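Long-range contact in hyperpolarization-activated (Ih) channel (Strongylocentrotus purpuratus, PDB 2PTM), which probably forms a hyperpolarization-activated, voltage-gated cation channel, whose C-terminal region, the piece described here, binds cyclic AMP: residues A[95-100]-A[114-119]. Residues are numbered along the deposited sequence; the frame is centred on the assembly and turned at random.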
loop_
_atom_site.group_PDB
_atom_site.type_symbol
_atom_site.label_atom_id
_atom_site.label_comp_id
_atom_site.label_asym_id
_atom_site.label_seq_id
_atom_site.Cartn_x
_atom_site.Cartn_y
_atom_site.Cartn_z
ATOM N N GLU A 95 7.473 -12.493 -10.960
ATOM C CA GLU A 95 8.205 -11.226 -10.924
ATOM C C GLU A 95 9.575 -11.393 -11.569
ATOM O O GLU A 95 10.326 -12.288 -11.208
ATOM C CB GLU A 95 8.381 -10.745 -9.483
ATOM C CG GLU A 95 7.096 -10.229 -8.854
ATOM C CD GLU A 95 6.650 -8.905 -9.449
ATOM O OE1 GLU A 95 7.519 -8.143 -9.920
ATOM O OE2 GLU A 95 5.434 -8.625 -9.444
ATOM N N PHE A 96 9.902 -10.528 -12.520
ATOM C CA PHE A 96 11.199 -10.608 -13.199
ATOM C C PHE A 96 12.325 -10.170 -12.267
ATOM O O PHE A 96 12.220 -9.146 -11.591
ATOM C CB PHE A 96 11.176 -9.716 -14.435
ATOM C CG PHE A 96 12.425 -9.781 -15.258
ATOM C CD1 PHE A 96 12.815 -10.966 -15.856
ATOM C CD2 PHE A 96 13.204 -8.654 -15.447
ATOM C CE1 PHE A 96 13.959 -11.025 -16.631
ATOM C CE2 PHE A 96 14.351 -8.706 -16.230
ATOM C CZ PHE A 96 14.732 -9.896 -16.815
ATOM N N GLU A 97 13.398 -10.947 -12.216
ATOM C CA GLU A 97 14.550 -10.598 -11.385
ATOM C C GLU A 97 15.797 -10.896 -12.184
ATOM O O GLU A 97 15.810 -11.832 -12.979
ATOM C CB GLU A 97 14.569 -11.408 -10.074
ATOM C CG GLU A 97 13.416 -11.068 -9.105
ATOM C CD GLU A 97 13.574 -11.709 -7.739
ATOM O OE1 GLU A 97 14.716 -11.795 -7.240
ATOM O OE2 GLU A 97 12.553 -12.122 -7.157
ATOM N N VAL A 98 16.840 -10.102 -11.980
ATOM C CA VAL A 98 18.122 -10.368 -12.620
ATOM C C VAL A 98 19.166 -10.443 -11.527
ATOM O O VAL A 98 19.146 -9.624 -10.599
ATOM C CB VAL A 98 18.510 -9.243 -13.622
ATOM C CG1 VAL A 98 19.990 -9.329 -13.972
ATOM C CG2 VAL A 98 17.657 -9.322 -14.883
ATOM N N PHE A 99 20.058 -11.433 -11.629
ATOM C CA PHE A 99 21.204 -11.563 -10.736
ATOM C C PHE A 99 22.505 -11.666 -11.551
ATOM O O PHE A 99 22.487 -11.966 -12.752
ATOM C CB PHE A 99 21.060 -12.789 -9.808
ATOM C CG PHE A 99 20.018 -12.626 -8.721
ATOM C CD1 PHE A 99 20.382 -12.199 -7.440
ATOM C CD2 PHE A 99 18.686 -12.920 -8.969
ATOM C CE1 PHE A 99 19.442 -12.045 -6.438
ATOM C CE2 PHE A 99 17.723 -12.774 -7.969
ATOM C CZ PHE A 99 18.105 -12.335 -6.694
ATOM N N GLN A 100 23.624 -11.415 -10.877
ATOM C CA GLN A 100 24.939 -11.329 -11.506
ATOM C C GLN A 100 25.839 -12.479 -11.079
ATOM O O GLN A 100 25.587 -13.117 -10.063
ATOM C CB GLN A 100 25.589 -9.988 -11.142
ATOM C CG GLN A 100 24.951 -8.808 -11.888
ATOM C CD GLN A 100 25.334 -7.467 -11.322
ATOM O OE1 GLN A 100 24.970 -7.138 -10.196
ATOM N NE2 GLN A 100 26.059 -6.664 -12.112
ATOM N N ARG A 114 10.159 -16.790 -1.432
ATOM C CA ARG A 114 9.753 -16.990 -2.819
ATOM C C ARG A 114 10.569 -18.111 -3.469
ATOM O O ARG A 114 11.602 -18.519 -2.938
ATOM C CB ARG A 114 9.919 -15.681 -3.617
ATOM C CG ARG A 114 11.368 -15.178 -3.779
ATOM C CD ARG A 114 11.388 -13.682 -4.094
ATOM N NE ARG A 114 12.676 -13.201 -4.597
ATOM C CZ ARG A 114 13.717 -12.899 -3.827
ATOM N NH1 ARG A 114 13.631 -13.045 -2.509
ATOM N NH2 ARG A 114 14.846 -12.457 -4.373
ATOM N N MET A 115 10.096 -18.608 -4.611
ATOM C CA MET A 115 10.858 -19.565 -5.413
ATOM C C MET A 115 11.161 -18.925 -6.760
ATOM O O MET A 115 10.647 -17.842 -7.059
ATOM C CB MET A 115 10.086 -20.866 -5.623
ATOM C CG MET A 115 8.856 -20.705 -6.508
ATOM S SD MET A 115 8.259 -22.306 -7.044
ATOM C CE MET A 115 9.636 -22.870 -8.030
ATOM N N PHE A 116 11.987 -19.596 -7.562
ATOM C CA PHE A 116 12.526 -19.006 -8.791
ATOM C C PHE A 116 12.461 -19.953 -9.978
ATOM O O PHE A 116 12.783 -21.138 -9.850
ATOM C CB PHE A 116 13.994 -18.626 -8.595
ATOM C CG PHE A 116 14.232 -17.692 -7.445
ATOM C CD1 PHE A 116 14.309 -16.319 -7.657
ATOM C CD2 PHE A 116 14.385 -18.183 -6.154
ATOM C CE1 PHE A 116 14.534 -15.452 -6.595
ATOM C CE2 PHE A 116 14.600 -17.321 -5.092
ATOM C CZ PHE A 116 14.673 -15.954 -5.310
ATOM N N PHE A 117 12.074 -19.421 -11.132
ATOM C CA PHE A 117 12.157 -20.144 -12.400
ATOM C C PHE A 117 13.281 -19.522 -13.202
ATOM O O PHE A 117 13.368 -18.295 -13.283
ATOM C CB PHE A 117 10.847 -20.011 -13.181
ATOM C CG PHE A 117 9.692 -20.708 -12.531
ATOM C CD1 PHE A 117 9.387 -22.020 -12.859
ATOM C CD2 PHE A 117 8.925 -20.062 -11.575
ATOM C CE1 PHE A 117 8.328 -22.671 -12.257
ATOM C CE2 PHE A 117 7.859 -20.710 -10.961
ATOM C CZ PHE A 117 7.562 -22.013 -11.303
ATOM N N ILE A 118 14.136 -20.352 -13.800
ATOM C CA ILE A 118 15.265 -19.837 -14.567
ATOM C C ILE A 118 14.874 -19.623 -16.025
ATOM O O ILE A 118 14.566 -20.578 -16.744
ATOM C CB ILE A 118 16.475 -20.797 -14.520
ATOM C CG1 ILE A 118 16.913 -21.049 -13.070
ATOM C CG2 ILE A 118 17.644 -20.247 -15.336
ATOM C CD1 ILE A 118 18.051 -22.084 -12.937
ATOM N N GLN A 119 14.868 -18.369 -16.465
ATOM C CA GLN A 119 14.658 -18.105 -17.878
ATOM C C GLN A 119 15.970 -18.373 -18.572
ATOM O O GLN A 119 16.060 -19.219 -19.468
ATOM C CB GLN A 119 14.250 -16.664 -18.132
ATOM C CG GLN A 119 14.098 -16.361 -19.633
ATOM C CD GLN A 119 13.622 -14.961 -19.871
ATOM O OE1 GLN A 119 14.340 -13.994 -19.605
ATOM N NE2 GLN A 119 12.398 -14.832 -20.357
#
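Between Glu97 and Phe116, the nearest backbone pair, strands 95-99 and 114-118 keep their CA atoms 9.0 Å apart, and the strand directions differ by 74°. They are next-but-one strands of one antiparallel sheet, which would run parallel were it flat; the wide angle reflects strong twisting and coiling, as in the beta-roll of cyclic nucleotide-binding domains. No backbone hydrogen bond joins them at this spacing, so side chains alone make the contact. The main link is a salt bridge in which Arg114 presents its NE side to the carboxylate of Glu97. NH2 of Arg114 donates to OE1 of Glu97 over 2.9 Å, nearly straight at 166°, while NE of Arg114 reaches OE2 of Glu97 at 2.8 Å with more bend. Both oxygens use their syn lone pairs, and the two flat groups lie nearly coplanar. Arg114 gets there with CG between its backbone N and carbonyl carbon (chi1 65°) and the chain extended from CG to NE. Aromatic rings flank the ion pair: CZ of Phe116 lies over one face of the guanidinium, toward its rim, while OE1 of Glu97 meets the ring edge in plane, 3.7 Å from CE1 of Phe116. Phe99 brings CZ to within 4.0 Å of Arg114 NH2, which sits at its ring edge. Replacing Arg114 with an alanine would probably leave the Glu97 carboxylate without its cationic mate. NH2 of Arg114 also bridges to Glu58 of the second subunit, and Ser167 gives OE2 of Glu97 a further hydrogen bond. Strand 163-169 runs antiparallel between the two strands and bonds to both backbones. Phe116 also packs on Phe142 of strand 141-142 and on strand 104-106 of the other sheet, while the Arg114 carbonyl accepts a hydrogen bond from cAMP-binding Arg153, tying strand 114-118 to the nucleotide pocket.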